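Local coordinates for putative isohexenylglutaconyl-CoA hydratase (Pseudomonas aeruginosa, PDB 4ZU2), which probably hydrates isohexenylglutaconyl-CoA in the breakdown of acyclic terpenes such as citronellate, as a trimeric member of the crotonase family, at residues L33-V36 and G37-A41; A170-D173 and G174-L178; F185-D189 and A190-E194; A214-A217 and L218-S222; R236-A239 and E240-G244. All blocks are in the same frame, centred on the assembly; numbering follows the deposited sequence.

Contact 1 of 5, residues L33-V36 and G37-A41; sequences LAMV and GELRA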
loop_
_atom_site.group_PDB
_atom_site.type_symbol
_atom_site.label_atom_id
_atom_site.label_comp_id
_atom_site.label_asym_id
_atom_site.label_seq_id
_atom_site.Cartn_x
_atom_site.Cartn_y
_atom_site.Cartn_z
ATOM N N LEU A 33 -30.499 9.004 4.728
ATOM C CA LEU A 33 -30.312 9.095 6.174
ATOM C C LEU A 33 -30.961 7.867 6.845
ATOM O O LEU A 33 -30.367 7.218 7.698
ATOM C CB LEU A 33 -30.998 10.395 6.633
ATOM C CG LEU A 33 -30.404 11.415 7.585
ATOM C CD1 LEU A 33 -31.185 12.705 7.340
ATOM C CD2 LEU A 33 -30.532 10.984 9.073
ATOM N N ALA A 34 -32.185 7.545 6.421
ATOM C CA ALA A 34 -32.832 6.275 6.819
ATOM C C ALA A 34 -32.000 4.989 6.514
ATOM O O ALA A 34 -31.835 4.124 7.382
ATOM C CB ALA A 34 -34.201 6.186 6.192
ATOM N N MET A 35 -31.446 4.881 5.307
ATOM C CA MET A 35 -30.672 3.697 4.942
ATOM C C MET A 35 -29.394 3.541 5.800
ATOM O O MET A 35 -29.117 2.474 6.282
ATOM C CB MET A 35 -30.322 3.731 3.457
ATOM C CG MET A 35 -29.495 2.544 3.010
ATOM S SD MET A 35 -29.264 2.633 1.249
ATOM C CE MET A 35 -27.605 2.312 0.833
ATOM N N VAL A 36 -28.639 4.612 6.001
ATOM C CA VAL A 36 -27.486 4.586 6.923
ATOM C C VAL A 36 -27.921 4.134 8.322
ATOM O O VAL A 36 -27.255 3.331 8.968
ATOM C CB VAL A 36 -26.815 5.999 7.041
ATOM C CG1 VAL A 36 -25.660 5.993 8.079
ATOM C CG2 VAL A 36 -26.291 6.475 5.694
ATOM N N GLY A 37 -29.031 4.672 8.809
ATOM C CA GLY A 37 -29.541 4.242 10.099
ATOM C C GLY A 37 -29.818 2.741 10.109
ATOM O O GLY A 37 -29.446 2.043 11.028
ATOM N N GLU A 38 -30.462 2.240 9.062
ATOM C CA GLU A 38 -30.859 0.853 9.060
ATOM C C GLU A 38 -29.638 -0.055 8.941
ATOM O O GLU A 38 -29.623 -1.136 9.512
ATOM C CB GLU A 38 -31.929 0.555 7.972
ATOM C CG GLU A 38 -33.283 1.253 8.291
ATOM C CD GLU A 38 -34.372 1.035 7.225
ATOM O OE1 GLU A 38 -34.023 0.649 6.090
ATOM O OE2 GLU A 38 -35.570 1.272 7.521
ATOM N N LEU A 39 -28.636 0.379 8.187
ATOM C CA LEU A 39 -27.477 -0.460 7.952
ATOM C C LEU A 39 -26.706 -0.607 9.240
ATOM O O LEU A 39 -26.154 -1.668 9.524
ATOM C CB LEU A 39 -26.566 0.155 6.933
ATOM C CG LEU A 39 -27.014 -0.003 5.506
ATOM C CD1 LEU A 39 -26.289 1.056 4.643
ATOM C CD2 LEU A 39 -26.773 -1.378 4.969
ATOM N N ARG A 40 -26.707 0.480 10.011
ATOM C CA ARG A 40 -25.978 0.543 11.259
ATOM C C ARG A 40 -26.661 -0.331 12.273
ATOM O O ARG A 40 -26.000 -0.986 13.097
ATOM C CB ARG A 40 -25.885 1.995 11.769
ATOM C CG ARG A 40 -24.947 2.837 10.953
ATOM C CD ARG A 40 -24.786 4.225 11.520
ATOM N NE ARG A 40 -23.997 4.198 12.747
ATOM C CZ ARG A 40 -23.978 5.184 13.636
ATOM N NH1 ARG A 40 -24.704 6.237 13.429
ATOM N NH2 ARG A 40 -23.263 5.107 14.745
ATOM N N ALA A 41 -27.989 -0.334 12.212
ATOM C CA ALA A 41 -28.800 -1.129 13.142
ATOM C C ALA A 41 -28.624 -2.603 12.902
ATOM O O ALA A 41 -28.547 -3.375 13.848
ATOM C CB ALA A 41 -30.299 -0.760 13.017
#
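M35 holds CG anti to its backbone N (chi1 179°), while L39, one turn on, has CG anti to its carbonyl carbon (chi1 -78°). With these torsions the two chains run alongside each other in the same direction. M35 CG then meets L39 CD1 at 3.9 Å. V36 and R40 repeat the pairing one residue later. The CG1 branch of V36 runs alongside the aliphatic part of R40 and comes within 4.0 Å of R40 CD. R40 CG also packs on V36 O.

The backbone underneath is regular. L39 N donates to M35 O at 2.9 Å. E38 N bonds to A34 O at 2.9 Å, G37 N to L33 O and R40 N to V36 O. The CG of E38 rests on A34 O at 3.3 Å. Its chain stays extended beyond CG, and OE1 accepts a hydrogen bond from T8 N. The guanidinium group of R40 turns to helix 81-99, where NH2 forms a salt bridge with E97.

M35 and L39 are the buried pair. Both pack on L22 of strand 17-22, and L39 also reaches L94 of helix 81-99. The contact is the first two turns of helix 33-47, the helical arm of a beta-alpha-beta unit between parallel strands 17-22 and 54-59, within the crotonase fold.

Contact 2 of 5, residues A170-D173 and G174-L178; sequences ARFD and GREAL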
loop_
_atom_site.group_PDB
_atom_site.type_symbol
_atom_site.label_atom_id
_atom_site.label_comp_id
_atom_site.label_asym_id
_atom_site.label_seq_id
_atom_site.Cartn_x
_atom_site.Cartn_y
_atom_site.Cartn_z
ATOM N N ALA A 170 -12.308 11.105 -11.633
ATOM C CA ALA A 170 -12.252 10.125 -12.723
ATOM C C ALA A 170 -13.250 8.981 -12.598
ATOM O O ALA A 170 -13.315 8.319 -11.564
ATOM C CB ALA A 170 -10.826 9.518 -12.785
ATOM N N ARG A 171 -13.984 8.705 -13.671
ATOM C CA ARG A 171 -14.825 7.522 -13.729
ATOM C C ARG A 171 -13.962 6.402 -14.317
ATOM O O ARG A 171 -12.980 6.672 -15.022
ATOM C CB ARG A 171 -16.059 7.773 -14.608
ATOM C CG ARG A 171 -17.345 8.110 -13.866
ATOM C CD ARG A 171 -17.276 9.348 -12.998
ATOM N NE ARG A 171 -18.629 9.846 -12.715
ATOM C CZ ARG A 171 -18.914 11.046 -12.214
ATOM N NH1 ARG A 171 -17.922 11.890 -11.900
ATOM N NH2 ARG A 171 -20.204 11.393 -12.019
ATOM N N PHE A 172 -14.324 5.157 -14.021
ATOM C CA PHE A 172 -13.576 3.987 -14.470
ATOM C C PHE A 172 -14.389 2.764 -14.129
ATOM O O PHE A 172 -15.268 2.814 -13.248
ATOM C CB PHE A 172 -12.201 3.875 -13.802
ATOM C CG PHE A 172 -12.239 3.827 -12.279
ATOM C CD1 PHE A 172 -12.302 4.992 -11.538
ATOM C CD2 PHE A 172 -12.212 2.619 -11.596
ATOM C CE1 PHE A 172 -12.331 4.956 -10.150
ATOM C CE2 PHE A 172 -12.241 2.576 -10.197
ATOM C CZ PHE A 172 -12.313 3.751 -9.483
ATOM N N ASP A 173 -14.083 1.667 -14.816
ATOM C CA ASP A 173 -14.902 0.481 -14.756
ATOM C C ASP A 173 -14.334 -0.594 -13.901
ATOM O O ASP A 173 -13.256 -0.439 -13.310
ATOM C CB ASP A 173 -15.173 -0.056 -16.166
ATOM C CG ASP A 173 -13.980 -0.812 -16.765
ATOM O OD1 ASP A 173 -12.797 -0.479 -16.500
ATOM O OD2 ASP A 173 -14.250 -1.752 -17.531
ATOM N N GLY A 174 -15.096 -1.692 -13.830
ATOM C CA GLY A 174 -14.699 -2.857 -13.094
ATOM C C GLY A 174 -13.303 -3.406 -13.378
ATOM O O GLY A 174 -12.614 -3.844 -12.456
ATOM N N ARG A 175 -12.892 -3.441 -14.640
ATOM C CA ARG A 175 -11.638 -4.102 -14.983
ATOM C C ARG A 175 -10.549 -3.219 -14.388
ATOM O O ARG A 175 -9.598 -3.708 -13.829
ATOM C CB ARG A 175 -11.433 -4.280 -16.507
ATOM C CG ARG A 175 -12.508 -5.091 -17.308
ATOM C CD ARG A 175 -12.400 -6.645 -17.167
ATOM N NE ARG A 175 -12.911 -7.353 -18.351
ATOM C CZ ARG A 175 -13.615 -8.498 -18.359
ATOM N NH1 ARG A 175 -13.945 -9.140 -17.249
ATOM N NH2 ARG A 175 -14.025 -8.992 -19.530
ATOM N N GLU A 176 -10.731 -1.911 -14.493
ATOM C CA GLU A 176 -9.834 -0.957 -13.883
ATOM C C GLU A 176 -9.831 -1.070 -12.357
ATOM O O GLU A 176 -8.804 -0.781 -11.726
ATOM C CB GLU A 176 -10.224 0.461 -14.292
ATOM C CG GLU A 176 -9.506 1.551 -13.520
ATOM C CD GLU A 176 -8.568 2.371 -14.333
ATOM O OE1 GLU A 176 -7.371 2.040 -14.340
ATOM O OE2 GLU A 176 -9.004 3.364 -14.933
ATOM N N ALA A 177 -10.946 -1.489 -11.756
ATOM C CA ALA A 177 -11.037 -1.449 -10.300
ATOM C C ALA A 177 -10.330 -2.636 -9.701
ATOM O O ALA A 177 -9.874 -2.580 -8.578
ATOM C CB ALA A 177 -12.444 -1.386 -9.829
ATOM N N LEU A 178 -10.262 -3.713 -10.474
ATOM C CA LEU A 178 -9.428 -4.860 -10.181
ATOM C C LEU A 178 -7.940 -4.515 -10.318
ATOM O O LEU A 178 -7.101 -4.939 -9.516
ATOM C CB LEU A 178 -9.802 -5.972 -11.154
ATOM C CG LEU A 178 -9.432 -7.429 -10.879
ATOM C CD1 LEU A 178 -8.405 -7.877 -11.889
ATOM C CD2 LEU A 178 -8.959 -7.645 -9.451
#
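D173 caps the first turn of helix 174-179. Its OD1 accepts a hydrogen bond from E176 N at 3.2 Å, and the N-H...O angle of 163° is close to straight. The donor comes from above the carboxylate plane. D173 CG sits between the backbone N and the carbonyl carbon (chi1 77°), which folds the carboxylate back over the helix start. A second, weak bond runs from A177 N to D173 O at 3.0 Å. The CB of E176 packs against D173 OD1 at 3.5 Å.

F172 supplies the apolar side. E176 CG lies 3.5 Å from F172 CD2, approaching the ring obliquely. The two side chains cross at about a right angle, and the ring and carboxylate planes are 77° apart. A177 CB meets the ring at its edge, in its plane, 4.0 Å from F172 CE2. E176 OE2 comes to 3.4 Å from F172 CB, while OE1 forms a salt bridge with R179 further along the helix.

The next shell positions these groups. F172 pairs by backbone hydrogen bonds with F135 of strand 134-136, and their rings meet with nearly parallel planes. L165 of helix 159-168 and L182 also touch the F172 side chain. A177 is tied to V183 by a backbone hydrogen bond.

The chemistry is that of an N-cap. An acidic side chain accepts a first-turn N-H, and its negative charge lies at the positive end of the helix dipole, which should favour the ionised form.

Contact 3 of 5, residues F185-D189 and A190-E194; sequences FCEAD and ADALE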
loop_
_atom_site.group_PDB
_atom_site.type_symbol
_atom_site.label_atom_id
_atom_site.label_comp_id
_atom_site.label_asym_id
_atom_site.label_seq_id
_atom_site.Cartn_x
_atom_site.Cartn_y
_atom_site.Cartn_z
ATOM N N PHE A 185 -12.142 -9.254 -7.471
ATOM C CA PHE A 185 -12.513 -9.972 -8.684
ATOM C C PHE A 185 -13.376 -9.082 -9.606
ATOM O O PHE A 185 -14.236 -8.311 -9.134
ATOM C CB PHE A 185 -13.377 -11.191 -8.330
ATOM C CG PHE A 185 -12.772 -12.116 -7.285
ATOM C CD1 PHE A 185 -11.720 -12.975 -7.611
ATOM C CD2 PHE A 185 -13.288 -12.159 -5.998
ATOM C CE1 PHE A 185 -11.181 -13.835 -6.652
ATOM C CE2 PHE A 185 -12.762 -13.008 -5.051
ATOM C CZ PHE A 185 -11.703 -13.850 -5.374
ATOM N N CYS A 186 -13.184 -9.247 -10.915
ATOM C CA CYS A 186 -14.042 -8.643 -11.933
ATOM C C CYS A 186 -14.614 -9.759 -12.804
ATOM O O CYS A 186 -13.850 -10.499 -13.416
ATOM C CB CYS A 186 -13.217 -7.681 -12.797
ATOM S SG CYS A 186 -14.151 -6.710 -14.009
ATOM N N GLU A 187 -15.940 -9.912 -12.818
ATOM C CA GLU A 187 -16.619 -10.884 -13.693
ATOM C C GLU A 187 -17.431 -10.190 -14.794
ATOM O O GLU A 187 -17.969 -9.114 -14.592
ATOM C CB GLU A 187 -17.547 -11.794 -12.895
ATOM C CG GLU A 187 -16.927 -12.331 -11.637
ATOM C CD GLU A 187 -15.667 -13.140 -11.913
ATOM O OE1 GLU A 187 -15.754 -14.163 -12.630
ATOM O OE2 GLU A 187 -14.583 -12.743 -11.433
ATOM N N ALA A 188 -17.518 -10.824 -15.958
ATOM C CA ALA A 188 -18.130 -10.207 -17.135
ATOM C C ALA A 188 -19.645 -10.396 -17.228
ATOM O O ALA A 188 -20.307 -9.710 -18.012
ATOM C CB ALA A 188 -17.459 -10.739 -18.406
ATOM N N ASP A 189 -20.201 -11.318 -16.445
ATOM C CA ASP A 189 -21.654 -11.546 -16.455
ATOM C C ASP A 189 -22.183 -12.042 -15.122
ATOM O O ASP A 189 -21.421 -12.411 -14.245
ATOM C CB ASP A 189 -22.064 -12.527 -17.557
ATOM C CG ASP A 189 -21.230 -13.796 -17.563
ATOM O OD1 ASP A 189 -21.398 -14.660 -16.667
ATOM O OD2 ASP A 189 -20.409 -13.933 -18.493
ATOM N N ALA A 190 -23.504 -12.065 -14.997
ATOM C CA ALA A 190 -24.163 -12.302 -13.713
ATOM C C ALA A 190 -24.017 -13.738 -13.213
ATOM O O ALA A 190 -24.010 -13.980 -12.014
ATOM C CB ALA A 190 -25.636 -11.926 -13.796
ATOM N N ASP A 191 -23.926 -14.696 -14.121
ATOM C CA ASP A 191 -23.750 -16.074 -13.691
ATOM C C ASP A 191 -22.339 -16.215 -13.135
ATOM O O ASP A 191 -22.104 -16.967 -12.194
ATOM C CB ASP A 191 -23.953 -17.049 -14.850
ATOM C CG ASP A 191 -25.322 -16.935 -15.478
ATOM O OD1 ASP A 191 -26.283 -16.527 -14.775
ATOM O OD2 ASP A 191 -25.422 -17.268 -16.684
ATOM N N ALA A 192 -21.410 -15.480 -13.746
ATOM C CA ALA A 192 -20.015 -15.470 -13.345
ATOM C C ALA A 192 -19.893 -14.707 -12.025
ATOM O O ALA A 192 -19.125 -15.067 -11.153
ATOM C CB ALA A 192 -19.182 -14.789 -14.419
ATOM N N LEU A 193 -20.658 -13.629 -11.902
ATOM C CA LEU A 193 -20.591 -12.794 -10.724
ATOM C C LEU A 193 -21.059 -13.624 -9.565
ATOM O O LEU A 193 -20.486 -13.559 -8.481
ATOM C CB LEU A 193 -21.477 -11.559 -10.889
ATOM C CG LEU A 193 -20.932 -10.228 -10.342
ATOM C CD1 LEU A 193 -19.697 -9.749 -11.078
ATOM C CD2 LEU A 193 -22.015 -9.157 -10.368
ATOM N N GLU A 194 -22.093 -14.423 -9.822
ATOM C CA GLU A 194 -22.748 -15.222 -8.788
ATOM C C GLU A 194 -21.950 -16.455 -8.414
ATOM O O GLU A 194 -22.123 -16.993 -7.324
ATOM C CB GLU A 194 -24.117 -15.706 -9.262
ATOM C CG GLU A 194 -25.217 -14.687 -9.214
ATOM C CD GLU A 194 -25.525 -14.222 -7.825
ATOM O OE1 GLU A 194 -25.796 -15.068 -6.951
ATOM O OE2 GLU A 194 -25.492 -12.996 -7.607
#
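An aspartate N-cap joins strand 185-187, outermost in the chain's main sheet, to helix 190-205. D189 is the cap residue. Its OD1 accepts a hydrogen bond from A192 N at 3.0 Å. The donor lies almost in line with the C-O bond, though the N-H...O angle is a bent 142°. A chi1 of 49° tucks the D189 carboxylate in against its own main chain and swings it over the first turn. The backbone takes part too. L193 N bonds to D189 O at 2.7 Å.

The cap is closely packed. A192 CB lies 3.2 Å from D189 OD1, so the methyl group sits against the same oxygen that binds its N-H. D191 also brings a carboxylate near, but D189 OD1 and D191 OD2 stay 4.8 Å apart. The positive end of the helix may ease the nearness of the two like charges.

E187 bridges strand and helix with its aliphatic part. Its chain bends at chi2 and lies along the first turn, with CG 3.5 Å from A192 O. E187 OE2 makes a long, weak ion pair with R196 in the second turn of the helix. L193 is buried and leans on I128 of the neighbouring strand and L108 of strand 104-109. On the strand side, E187 CB touches two residues of the helix: A192 CB at 3.7 Å and L193 CD1 at 3.5 Å.

Contact 4 of 5, residues A214-A217 and L218-S222; sequences ATKA and LLLAS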
loop_
_atom_site.group_PDB
_atom_site.type_symbol
_atom_site.label_atom_id
_atom_site.label_comp_id
_atom_site.label_asym_id
_atom_site.label_seq_id
_atom_site.Cartn_x
_atom_site.Cartn_y
_atom_site.Cartn_z
ATOM N N ALA A 214 -11.197 -12.451 15.540
ATOM C CA ALA A 214 -9.924 -12.070 16.152
ATOM C C ALA A 214 -8.885 -11.674 15.110
ATOM O O ALA A 214 -8.174 -10.668 15.255
ATOM C CB ALA A 214 -9.403 -13.213 16.926
ATOM N N THR A 215 -8.810 -12.476 14.044
ATOM C CA THR A 215 -7.856 -12.229 12.997
ATOM C C THR A 215 -8.078 -10.889 12.281
ATOM O O THR A 215 -7.104 -10.207 11.924
ATOM C CB THR A 215 -7.846 -13.357 11.929
ATOM O OG1 THR A 215 -7.460 -14.599 12.515
ATOM C CG2 THR A 215 -6.830 -13.027 10.832
ATOM N N LYS A 216 -9.333 -10.568 12.006
ATOM C CA LYS A 216 -9.709 -9.340 11.296
ATOM C C LYS A 216 -9.362 -8.077 12.152
ATOM O O LYS A 216 -8.825 -7.088 11.650
ATOM C CB LYS A 216 -11.196 -9.400 10.951
ATOM C CG LYS A 216 -11.710 -8.200 10.250
ATOM C CD LYS A 216 -13.128 -8.407 9.771
ATOM C CE LYS A 216 -13.548 -7.284 8.842
ATOM N NZ LYS A 216 -14.942 -7.461 8.315
ATOM N N ALA A 217 -9.605 -8.140 13.449
ATOM C CA ALA A 217 -9.192 -7.042 14.338
ATOM C C ALA A 217 -7.693 -6.769 14.334
ATOM O O ALA A 217 -7.276 -5.626 14.348
ATOM C CB ALA A 217 -9.637 -7.324 15.746
ATOM N N LEU A 218 -6.880 -7.831 14.330
ATOM C CA LEU A 218 -5.426 -7.698 14.316
ATOM C C LEU A 218 -4.957 -7.014 13.053
ATOM O O LEU A 218 -4.046 -6.207 13.086
ATOM C CB LEU A 218 -4.736 -9.089 14.376
ATOM C CG LEU A 218 -4.781 -9.818 15.705
ATOM C CD1 LEU A 218 -4.226 -11.257 15.556
ATOM C CD2 LEU A 218 -4.018 -9.008 16.765
ATOM N N LEU A 219 -5.519 -7.424 11.927
ATOM C CA LEU A 219 -5.147 -6.853 10.622
ATOM C C LEU A 219 -5.469 -5.366 10.581
ATOM O O LEU A 219 -4.727 -4.550 10.068
ATOM C CB LEU A 219 -5.915 -7.583 9.497
ATOM C CG LEU A 219 -5.574 -9.076 9.305
ATOM C CD1 LEU A 219 -6.653 -9.809 8.510
ATOM C CD2 LEU A 219 -4.198 -9.237 8.643
ATOM N N LEU A 220 -6.605 -5.011 11.138
ATOM C CA LEU A 220 -7.036 -3.622 11.124
ATOM C C LEU A 220 -6.140 -2.797 12.027
ATOM O O LEU A 220 -5.848 -1.655 11.742
ATOM C CB LEU A 220 -8.475 -3.545 11.608
ATOM C CG LEU A 220 -9.466 -4.108 10.572
ATOM C CD1 LEU A 220 -10.847 -4.325 11.166
ATOM C CD2 LEU A 220 -9.566 -3.223 9.355
ATOM N N ALA A 221 -5.753 -3.381 13.140
ATOM C CA ALA A 221 -4.872 -2.745 14.090
ATOM C C ALA A 221 -3.486 -2.618 13.542
ATOM O O ALA A 221 -2.798 -1.710 13.938
ATOM C CB ALA A 221 -4.854 -3.528 15.406
ATOM N N SER A 222 -3.073 -3.500 12.614
ATOM C CA SER A 222 -1.718 -3.443 12.007
ATOM C C SER A 222 -1.407 -2.179 11.261
ATOM O O SER A 222 -0.269 -1.862 11.014
ATOM C CB SER A 222 -1.498 -4.586 10.991
ATOM O OG SER A 222 -1.571 -5.843 11.591
#
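L218 O is gripped twice by S222, near the C-terminal end of helix 209-221. This helix belongs to the C-terminal helical region, which in crotonases packs on a neighbouring subunit of the trimer. S222 N and S222 OG each donate to L218 O at 2.9 Å, from opposite faces of the carbonyl plane. The chi1 of -63° turns the hydroxyl back towards the preceding turn. A serine hydroxyl bonded to the i-4 carbonyl is a familiar feature of helices. S222 follows a regular run of i to i+4 bonds. A221 N reaches A217 O at 3.0 Å and L220 N reaches K216 O at 3.1 Å. The bonds of L219 N to T215 O and L218 N to A214 O are slightly longer.

Side chains pair along the helix in the same spacing. K216 and L220 flank each other, as do T215 and L219. In both leucines CG lies close over a carbonyl oxygen of the turn before.

K216 stays extended through all four torsions. This carries NZ away from the helix to D125, with which it forms a salt bridge. NZ also donates to the carbonyl oxygens of A101 and Q103. These three partners probably balance the charge of the buried lysine. T215 OG1 bonds to A211 O, one turn back.

T215 packs on T140 of the third subunit, and L219 on V154 of that subunit. Towards helix 227-242 of its own chain, A214 and L218 touch Q237. Within the helix the side chains meet at van der Waals distance: T215 CG2 to L219 CD1 is 4.0 Å, and K216 CG to L220 CD1 is 4.1 Å.

Contact 5 of 5, residues R236-A239 and E240-G244; sequences RQFA and EAVGG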
loop_
_atom_site.group_PDB
_atom_site.type_symbol
_atom_site.label_atom_id
_atom_site.label_comp_id
_atom_site.label_asym_id
_atom_site.label_seq_id
_atom_site.Cartn_x
_atom_site.Cartn_y
_atom_site.Cartn_z
ATOM N N ARG A 236 -0.747 -13.356 22.870
ATOM C CA ARG A 236 -1.791 -13.697 23.821
ATOM C C ARG A 236 -3.048 -14.203 23.090
ATOM O O ARG A 236 -3.713 -15.130 23.535
ATOM C CB ARG A 236 -2.125 -12.479 24.696
ATOM C CG ARG A 236 -0.976 -12.134 25.631
ATOM C CD ARG A 236 -1.277 -10.998 26.603
ATOM N NE ARG A 236 -1.527 -9.742 25.896
ATOM C CZ ARG A 236 -0.678 -8.716 25.796
ATOM N NH1 ARG A 236 0.513 -8.733 26.375
ATOM N NH2 ARG A 236 -1.050 -7.641 25.118
ATOM N N GLN A 237 -3.372 -13.605 21.959
ATOM C CA GLN A 237 -4.616 -13.952 21.286
ATOM C C GLN A 237 -4.463 -15.302 20.633
ATOM O O GLN A 237 -5.384 -16.111 20.643
ATOM C CB GLN A 237 -5.043 -12.888 20.263
ATOM C CG GLN A 237 -5.602 -11.624 20.930
ATOM C CD GLN A 237 -6.311 -10.691 19.967
ATOM O OE1 GLN A 237 -6.001 -9.490 19.885
ATOM N NE2 GLN A 237 -7.284 -11.226 19.254
ATOM N N PHE A 238 -3.291 -15.566 20.090
ATOM C CA PHE A 238 -3.009 -16.885 19.524
ATOM C C PHE A 238 -3.152 -18.019 20.556
ATOM O O PHE A 238 -3.612 -19.117 20.220
ATOM C CB PHE A 238 -1.617 -16.902 18.942
ATOM C CG PHE A 238 -1.243 -18.218 18.262
ATOM C CD1 PHE A 238 -1.504 -18.422 16.909
ATOM C CD2 PHE A 238 -0.601 -19.226 18.971
ATOM C CE1 PHE A 238 -1.153 -19.601 16.286
ATOM C CE2 PHE A 238 -0.242 -20.408 18.350
ATOM C CZ PHE A 238 -0.523 -20.600 17.006
ATOM N N ALA A 239 -2.751 -17.759 21.803
ATOM C CA ALA A 239 -2.743 -18.792 22.822
ATOM C C ALA A 239 -4.156 -19.045 23.210
ATOM O O ALA A 239 -4.535 -20.170 23.495
ATOM C CB ALA A 239 -1.926 -18.349 24.056
ATOM N N GLU A 240 -4.958 -17.986 23.206
ATOM C CA GLU A 240 -6.335 -18.083 23.626
ATOM C C GLU A 240 -7.158 -18.736 22.522
ATOM O O GLU A 240 -8.219 -19.324 22.780
ATOM C CB GLU A 240 -6.869 -16.692 23.981
ATOM C CG GLU A 240 -6.421 -16.155 25.347
ATOM C CD GLU A 240 -4.972 -16.546 25.759
ATOM O OE1 GLU A 240 -4.659 -17.761 25.804
ATOM O OE2 GLU A 240 -4.147 -15.645 26.078
ATOM N N ALA A 241 -6.660 -18.671 21.301
ATOM C CA ALA A 241 -7.333 -19.336 20.192
ATOM C C ALA A 241 -7.050 -20.850 20.168
ATOM O O ALA A 241 -7.983 -21.639 19.964
ATOM C CB ALA A 241 -6.935 -18.707 18.871
ATOM N N VAL A 242 -5.790 -21.255 20.366
ATOM C CA VAL A 242 -5.428 -22.678 20.212
ATOM C C VAL A 242 -6.172 -23.514 21.239
ATOM O O VAL A 242 -6.603 -24.627 20.946
ATOM C CB VAL A 242 -3.908 -23.004 20.349
ATOM C CG1 VAL A 242 -3.072 -22.237 19.326
ATOM C CG2 VAL A 242 -3.411 -22.776 21.760
ATOM N N GLY A 243 -6.350 -22.932 22.420
ATOM C CA GLY A 243 -6.886 -23.623 23.566
ATOM C C GLY A 243 -8.353 -23.370 23.799
ATOM O O GLY A 243 -8.893 -23.789 24.799
ATOM N N GLY A 244 -9.002 -22.679 22.880
ATOM C CA GLY A 244 -10.425 -22.436 22.982
ATOM C C GLY A 244 -11.195 -23.505 22.233
ATOM O O GLY A 244 -10.619 -24.350 21.520
#
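A CH-pi contact between F238 and V242 marks the last turns of helix 227-242, far from the centre of the chain. V242 CG1 lies over one face of the F238 ring, 4.0 Å from its centroid and 29° off the ring normal. Its closest ring atom is F238 CE2, at 3.5 Å. F238 CG is trans to N (chi1 -177°), which lays the ring forward along the helix. V242 places CG1 opposite its carbonyl carbon (chi1 -58°), and this branch meets the ring. The other branch, CG2, rests against A239 O at 3.3 Å.

The backbone keeps the two residues one turn apart. V242 N donates to F238 O at 3.1 Å, and A241 N bonds to Q237 O at 2.9 Å. E240 N bonds to R236 O. The regular pattern then fades. G243 N reaches A239 O at 3.5 Å in a weak bond, and G243 is the first residue to leave the helical conformation. G244 N still bonds to A241 O.

The guanidinium group of R236 points back along the helix, where NH2 makes a salt bridge with D233.

The surroundings are shared between two chains. Q237 faces helix 209-221. F238 touches L145 of the third subunit, while A239 and V242 touch Y84 of that subunit. This part of the helix therefore packs both on helix 209-221 of its own chain and on the third subunit.

The five contacts are local and follow one another along the chain. Contacts 1, 4 and 5 lie within helices, where i to i+4 backbone bonds dominate. Contacts 2 and 3 are strand-to-helix junctions, each capped by an aspartate. Contact 3 is at the surface, and the other four are partly buried. Contacts 2 and 3 touch: C186 SG packs against G174 C at 3.5 Å. Contacts 4 and 5 also touch, through Q237, and both face the third subunit. Contact 1 stands apart, packing a helix on the sheet without meeting another subunit. Its apolar pair serves the chain's own interior, whereas F238 and V242 in contact 5 serve an interface.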